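Local coordinates for sugar ABC transporter (Sugar-binding protein) (Bacillus halodurans, PDB 4YO7) that binds myo-inositol and probably serves as the extracellular solute-binding component of a sugar ABC transporter, at residues G242-L247 / V256-I261; G44-G49 / Q297-E302; L156-V161 / Q192-H197. One frame throughout, in Å; residues are numbered along the deposited sequence.

Contact 1. Residues G242-L247 / V256-I261; sequences GAILAL and VIVAGI. With MG (magnesium ion), chain C.
V258 meets the helix with both of its methyls, CG1 mainly on I244 and CG2 mainly on L247. Its CG1 lies against I244, 3.9 Å from I244 CG1, with I244 CD1 close beside it. The two side chains cross obliquely. I244 starts out along the helix flank, and it is the CG1-CD1 branch that turns to the strand. Its CG1 stands beside the backbone N (chi1 -75°), which brings that branch over V258. The other methyl, V258 CG2, is 3.8 Å from L247 CD1. Here the side chains run antiparallel, each passing alongside the other. L247 forks at its end, and CD2 takes a different partner, V256 CG2, at 4.1 Å. L247 and V256 cross at about a right angle. The forked leucine therefore spans two residues on the same side of segment 256-261, while the CB of I257 between them points away.

I244 and L247 are about one turn apart on helix 237-249. That helix connects strands 231-234 and 257-259 in a beta-alpha-beta unit, and the contact is the seam between the helix and the edge strand of the four-stranded parallel sheet. V258 N is tied to D277 OD2.

The chain at V256 has a second task. Its carbonyl O binds magnesium at 2.3 Å, alongside L253 O and three waters. All the touching side chains are hydrocarbon and buried. The seam therefore rests on dispersion and exclusion of water, while the V256 carbonyl O is used by the metal.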
# COMPACT_ATOMS: atom_id res chain seq x y z
N GLY A 242 -8.57 -10.02 9.20
CA GLY A 242 -8.59 -11.47 9.26
C GLY A 242 -8.21 -11.99 10.64
O GLY A 242 -8.83 -12.91 11.16
N ALA A 243 -7.19 -11.39 11.25
CA ALA A 243 -6.78 -11.81 12.58
C ALA A 243 -7.90 -11.58 13.60
O ALA A 243 -8.14 -12.40 14.49
CB ALA A 243 -5.56 -11.08 13.00
N ILE A 244 -8.59 -10.46 13.44
CA ILE A 244 -9.72 -10.13 14.31
C ILE A 244 -10.80 -11.20 14.22
O ILE A 244 -11.33 -11.62 15.25
CB ILE A 244 -10.30 -8.72 13.93
CG1 ILE A 244 -9.36 -7.64 14.46
CG2 ILE A 244 -11.72 -8.53 14.48
CD1 ILE A 244 -9.54 -6.28 13.85
N LEU A 245 -11.12 -11.65 13.01
CA LEU A 245 -12.11 -12.71 12.85
C LEU A 245 -11.70 -13.96 13.62
O LEU A 245 -12.54 -14.63 14.24
CB LEU A 245 -12.31 -13.05 11.38
CG LEU A 245 -12.99 -12.00 10.52
CD1 LEU A 245 -12.89 -12.35 9.05
CD2 LEU A 245 -14.44 -11.84 10.93
N ALA A 246 -10.42 -14.30 13.57
CA ALA A 246 -9.96 -15.49 14.27
C ALA A 246 -9.98 -15.29 15.78
O ALA A 246 -10.36 -16.20 16.52
CB ALA A 246 -8.57 -15.86 13.80
N LEU A 247 -9.55 -14.12 16.23
CA LEU A 247 -9.52 -13.83 17.66
C LEU A 247 -10.96 -13.81 18.19
O LEU A 247 -11.24 -14.37 19.24
CB LEU A 247 -8.82 -12.49 17.93
CG LEU A 247 -7.30 -12.48 17.73
CD1 LEU A 247 -6.80 -11.06 17.49
CD2 LEU A 247 -6.64 -13.15 18.95
N VAL A 256 -5.85 -9.02 23.21
CA VAL A 256 -4.80 -8.79 22.24
C VAL A 256 -5.01 -7.44 21.56
O VAL A 256 -6.12 -7.12 21.18
CB VAL A 256 -4.78 -9.94 21.17
CG1 VAL A 256 -3.72 -9.73 20.16
CG2 VAL A 256 -4.52 -11.26 21.85
N ILE A 257 -3.94 -6.65 21.45
CA ILE A 257 -3.98 -5.41 20.68
C ILE A 257 -3.81 -5.80 19.19
O ILE A 257 -2.96 -6.61 18.87
CB ILE A 257 -2.86 -4.44 21.14
CG1 ILE A 257 -3.16 -3.96 22.57
CG2 ILE A 257 -2.71 -3.25 20.19
CD1 ILE A 257 -2.09 -3.07 23.15
N VAL A 258 -4.65 -5.24 18.31
CA VAL A 258 -4.54 -5.49 16.87
C VAL A 258 -4.27 -4.18 16.14
O VAL A 258 -4.92 -3.16 16.40
CB VAL A 258 -5.82 -6.14 16.30
CG1 VAL A 258 -5.65 -6.50 14.82
CG2 VAL A 258 -6.17 -7.38 17.12
N ALA A 259 -3.31 -4.23 15.23
CA ALA A 259 -2.92 -3.07 14.44
C ALA A 259 -2.83 -3.41 12.96
O ALA A 259 -2.35 -4.48 12.58
CB ALA A 259 -1.60 -2.52 14.95
N GLY A 260 -3.25 -2.44 12.12
CA GLY A 260 -3.11 -2.53 10.67
C GLY A 260 -2.54 -1.25 10.08
O GLY A 260 -2.13 -0.35 10.83
N ILE A 261 -2.49 -1.20 8.75
CA ILE A 261 -2.07 -0.02 7.98
C ILE A 261 -2.98 0.07 6.77
O ILE A 261 -3.25 -0.95 6.15
CB ILE A 261 -0.56 -0.10 7.54
CG1 ILE A 261 0.34 0.02 8.78
CG2 ILE A 261 -0.21 0.98 6.50
CD1 ILE A 261 1.80 -0.32 8.56
MG MG C . -8.24 -6.25 21.31
O HOH W 1 -8.45 -5.21 19.51
O HOH W 2 -7.77 -4.63 22.56
O HOH W 3 -10.09 -5.37 21.68

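Contact 2. Residues G44-G49 / Q297-E302; sequences GQKVIG and QAANGE
K46 lays its aliphatic chain toward the end of helix 284-299 and meets A299 and N300. Its CG stands beside the backbone N (chi1 -76°), and the next two torsions keep the chain extended. The bend comes at the last one, chi4 -58°, which turns NZ aside. The methylenes, not the ammonium, make the closest approach. K46 CE is 3.3 Å from N300 OD1, and K46 CD is 3.5 Å from that same oxygen. The asparagine comes in at a slant to the lysine chain. K46 CD also lies 3.8 Å from the carbonyl O of A299, while K46 NZ is farther from that oxygen, at 4.1 Å. The contact is therefore carbon against oxygen, and any pull between the lysine charge and these dipoles is likely to be modest.

N300 leaves the helix end with CG beside its backbone N, and its OD1 faces the lysine. The A299 methyl points to the strand and is 4.5 Å from K46 CD. F76 of the neighbouring strand touches both K46 and A299.

G301 closes the helix with a positive phi of 93°. G301 N bonds to A298 O and E302 N to Q297 O, which makes a Schellman motif. The contact sets this C-terminal cap at the protein surface, where strand 46-52 of the six-stranded parallel sheet begins, in an alpha/beta lobe of a periplasmic-binding-protein fold.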
# COMPACT_ATOMS: atom_id res chain seq x y z
N GLY A 44 -3.13 16.10 -31.72
CA GLY A 44 -3.63 14.75 -31.54
C GLY A 44 -4.11 14.56 -30.11
O GLY A 44 -3.55 15.17 -29.19
N GLN A 45 -5.16 13.76 -29.92
CA GLN A 45 -5.51 13.30 -28.57
C GLN A 45 -4.29 12.65 -27.97
O GLN A 45 -3.58 11.92 -28.64
CB GLN A 45 -6.66 12.28 -28.60
CG GLN A 45 -7.99 12.85 -28.86
CD GLN A 45 -8.47 13.70 -27.72
OE1 GLN A 45 -8.38 14.91 -27.77
NE2 GLN A 45 -9.00 13.06 -26.67
N LYS A 46 -4.05 12.93 -26.69
CA LYS A 46 -2.95 12.30 -25.97
C LYS A 46 -3.47 11.05 -25.26
O LYS A 46 -4.66 10.88 -25.08
CB LYS A 46 -2.33 13.28 -24.99
CG LYS A 46 -1.43 14.29 -25.69
CD LYS A 46 -0.72 15.19 -24.75
CE LYS A 46 -0.27 16.47 -25.45
NZ LYS A 46 0.60 16.18 -26.60
N VAL A 47 -2.56 10.14 -24.93
CA VAL A 47 -2.94 8.85 -24.37
C VAL A 47 -2.04 8.56 -23.20
O VAL A 47 -0.83 8.69 -23.31
CB VAL A 47 -2.82 7.70 -25.40
CG1 VAL A 47 -3.29 6.37 -24.80
CG2 VAL A 47 -3.64 8.03 -26.66
N ILE A 48 -2.63 8.13 -22.09
CA ILE A 48 -1.87 7.64 -20.96
C ILE A 48 -2.23 6.19 -20.71
O ILE A 48 -3.40 5.85 -20.61
CB ILE A 48 -2.12 8.49 -19.71
CG1 ILE A 48 -1.47 9.86 -19.91
CG2 ILE A 48 -1.55 7.83 -18.45
CD1 ILE A 48 -1.80 10.90 -18.84
N GLY A 49 -1.20 5.35 -20.59
CA GLY A 49 -1.39 3.94 -20.29
C GLY A 49 -1.14 3.70 -18.81
O GLY A 49 -0.14 4.14 -18.30
N GLN A 297 0.93 16.11 -16.72
CA GLN A 297 1.95 17.12 -16.85
C GLN A 297 3.11 16.62 -17.69
O GLN A 297 3.64 17.36 -18.52
CB GLN A 297 2.48 17.57 -15.48
CG GLN A 297 1.52 18.37 -14.66
CD GLN A 297 2.07 18.67 -13.27
OE1 GLN A 297 2.74 17.83 -12.67
NE2 GLN A 297 1.82 19.87 -12.78
N ALA A 298 3.53 15.39 -17.46
CA ALA A 298 4.69 14.82 -18.16
C ALA A 298 4.35 14.60 -19.64
O ALA A 298 5.14 14.89 -20.54
CB ALA A 298 5.12 13.52 -17.52
N ALA A 299 3.14 14.12 -19.87
CA ALA A 299 2.61 13.94 -21.22
C ALA A 299 2.58 15.26 -22.01
O ALA A 299 2.75 15.28 -23.25
CB ALA A 299 1.22 13.34 -21.17
N ASN A 300 2.33 16.35 -21.30
CA ASN A 300 2.28 17.67 -21.91
C ASN A 300 3.64 18.33 -22.07
O ASN A 300 3.73 19.46 -22.50
CB ASN A 300 1.37 18.57 -21.10
CG ASN A 300 -0.10 18.31 -21.38
OD1 ASN A 300 -0.46 17.79 -22.44
ND2 ASN A 300 -0.96 18.72 -20.46
N GLY A 301 4.69 17.60 -21.72
CA GLY A 301 6.05 18.05 -21.95
C GLY A 301 6.72 18.79 -20.81
O GLY A 301 7.80 19.34 -21.00
N GLU A 302 6.09 18.82 -19.64
CA GLU A 302 6.64 19.48 -18.47
C GLU A 302 7.49 18.52 -17.66
O GLU A 302 7.17 17.33 -17.59
CB GLU A 302 5.52 20.03 -17.57
CG GLU A 302 4.59 21.01 -18.26
CD GLU A 302 3.46 21.48 -17.35
OE1 GLU A 302 3.69 21.61 -16.13
OE2 GLU A 302 2.34 21.70 -17.86

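Contact 3. Residues L156-V161 / Q192-H197; sequences LQMEEV and QIIEEH. With NA (sodium ion), chain G.
M158, a selenomethionine, has CG anti to the backbone N (chi1 -169°), and its chain then bends twice, at chi2 63° and again at chi3. The first torsion sets CG against I193, and the bends carry SE and CE on to I194. M158 CG is 3.6 Å from I193 CB. The side chains of M158 and I193 run past one another head to tail. I194 is met differently, at about a right angle. M158 CE is 4.0 Å from I194 CG1, and M158 SE lies 4.1 Å from I194 CD1.

I193 reaches both ways along the opposing helix. Its CG2 lies over the backbone at M158, 3.7 Å from M158 O. Its other branch goes to E159, where I193 CD1 is 3.5 Å from E159 CG and the two side chains cross nearly at a right angle. The glutamate lends its methylene here. With an alanine at I193, the CB contact would stay, but the loss of CG2 and CD1 would probably open a gap beside M158 O and leave the E159 methylene without its apolar partner.

The contact joins helices 150-164 and 181-195, which pack against each other on one lobe of the alpha/beta fold. Both rest on the four-stranded parallel sheet, where I171 touches M158 and I194. I193 also packs on L155 and A162 of the first helix.

The end of the second segment carries a sodium ion. I194 O binds it at 2.5 Å and H197 O at 2.4 Å. L200 O and three waters join them.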
# COMPACT_ATOMS: atom_id res chain seq x y z
N LEU A 156 5.10 4.50 12.77
CA LEU A 156 3.93 5.14 13.40
C LEU A 156 3.07 4.10 14.09
O LEU A 156 2.64 4.29 15.23
CB LEU A 156 3.10 5.91 12.37
CG LEU A 156 3.67 7.23 11.86
CD1 LEU A 156 2.85 7.69 10.64
CD2 LEU A 156 3.68 8.33 12.94
N GLN A 157 2.83 3.00 13.38
CA GLN A 157 2.00 1.91 13.86
C GLN A 157 2.56 1.34 15.16
O GLN A 157 1.85 1.18 16.15
CB GLN A 157 1.93 0.81 12.79
CG GLN A 157 1.12 -0.38 13.16
CD GLN A 157 1.27 -1.50 12.16
OE1 GLN A 157 2.39 -1.79 11.69
NE2 GLN A 157 0.16 -2.14 11.81
N MSE A 158 3.84 1.00 15.14
CA MSE A 158 4.42 0.30 16.27
C MSE A 158 4.75 1.24 17.42
O MSE A 158 4.73 0.82 18.58
CB MSE A 158 5.68 -0.47 15.83
CG MSE A 158 6.21 -1.43 16.83
SE MSE A 158 4.98 -2.91 17.25
CE MSE A 158 5.11 -2.90 19.17
N GLU A 159 5.01 2.50 17.14
CA GLU A 159 5.11 3.47 18.23
C GLU A 159 3.84 3.48 19.08
O GLU A 159 3.89 3.51 20.31
CB GLU A 159 5.35 4.87 17.68
CG GLU A 159 6.77 5.22 17.31
CD GLU A 159 6.82 6.55 16.58
OE1 GLU A 159 5.84 7.34 16.71
OE2 GLU A 159 7.82 6.81 15.87
N GLU A 160 2.69 3.45 18.42
CA GLU A 160 1.43 3.55 19.15
C GLU A 160 1.16 2.23 19.88
O GLU A 160 0.73 2.23 21.04
CB GLU A 160 0.29 3.92 18.20
CG GLU A 160 -1.06 4.09 18.88
CD GLU A 160 -1.11 5.22 19.88
OE1 GLU A 160 -0.23 6.12 19.88
OE2 GLU A 160 -2.06 5.21 20.70
N VAL A 161 1.44 1.10 19.23
CA VAL A 161 1.24 -0.19 19.89
C VAL A 161 2.12 -0.27 21.14
O VAL A 161 1.68 -0.74 22.19
CB VAL A 161 1.54 -1.38 18.93
CG1 VAL A 161 1.55 -2.70 19.67
CG2 VAL A 161 0.52 -1.42 17.81
N GLN A 192 12.28 -1.61 14.30
CA GLN A 192 13.11 -0.53 14.83
C GLN A 192 12.53 -0.02 16.14
O GLN A 192 13.29 0.32 17.06
CB GLN A 192 13.25 0.60 13.82
CG GLN A 192 14.28 0.27 12.72
CD GLN A 192 14.49 1.40 11.73
OE1 GLN A 192 14.04 2.52 11.93
NE2 GLN A 192 15.21 1.10 10.64
N ILE A 193 11.20 -0.01 16.25
CA ILE A 193 10.56 0.42 17.50
C ILE A 193 10.73 -0.69 18.53
O ILE A 193 10.99 -0.44 19.72
CB ILE A 193 9.05 0.73 17.33
CG1 ILE A 193 8.81 1.89 16.34
CG2 ILE A 193 8.39 1.02 18.70
CD1 ILE A 193 9.52 3.20 16.69
N ILE A 194 10.56 -1.93 18.10
CA ILE A 194 10.63 -3.04 19.03
C ILE A 194 12.03 -3.11 19.64
O ILE A 194 12.18 -3.43 20.82
CB ILE A 194 10.23 -4.36 18.32
CG1 ILE A 194 8.72 -4.37 18.08
CG2 ILE A 194 10.65 -5.58 19.16
CD1 ILE A 194 8.22 -5.40 17.05
N GLU A 195 13.05 -2.79 18.85
CA GLU A 195 14.44 -2.87 19.30
C GLU A 195 14.79 -1.74 20.28
O GLU A 195 15.79 -1.83 21.00
CB GLU A 195 15.39 -2.85 18.10
CG GLU A 195 15.38 -4.22 17.38
CD GLU A 195 15.95 -4.18 15.97
OE1 GLU A 195 16.57 -3.17 15.59
OE2 GLU A 195 15.77 -5.19 15.24
N GLU A 196 13.96 -0.70 20.31
CA GLU A 196 14.10 0.40 21.26
C GLU A 196 13.62 0.06 22.67
O GLU A 196 13.86 0.85 23.59
CB GLU A 196 13.31 1.62 20.76
CG GLU A 196 13.97 2.38 19.62
CD GLU A 196 15.32 2.96 20.00
OE1 GLU A 196 15.36 3.81 20.92
OE2 GLU A 196 16.33 2.57 19.40
N HIS A 197 13.00 -1.11 22.86
CA HIS A 197 12.38 -1.46 24.14
C HIS A 197 12.62 -2.90 24.58
O HIS A 197 12.15 -3.83 23.96
CB HIS A 197 10.88 -1.19 24.07
CG HIS A 197 10.54 0.23 23.71
ND1 HIS A 197 10.65 1.26 24.61
CD2 HIS A 197 10.12 0.78 22.54
CE1 HIS A 197 10.31 2.40 24.02
NE2 HIS A 197 9.98 2.13 22.76
NA NA G . 12.99 -5.28 22.20
O HOH W 4 15.09 -4.28 22.75
O HOH W 5 13.99 -7.05 23.65
O HOH W 6 13.79 -6.63 20.45

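Contact 1 is fully buried, contact 3 partly buried, and contact 2 lies at the surface. Contacts 1 and 3 belong to the same lobe. Their centres are about 17 Å apart, and they touch where Q157 and V161 of helix 150-164 reach the strand at A259-I261. Both are chiefly apolar, though contact 3 adds a selenomethionine and the methylene of a glutamate. Contact 1 puts one backbone carbonyl on magnesium, contact 3 two on sodium. Contact 2 stands on the other side of the chain's centre, about 44 and 43 Å away between centres. It sets lysine methylenes against oxygens. In sequence, its two segments enclose both other contacts.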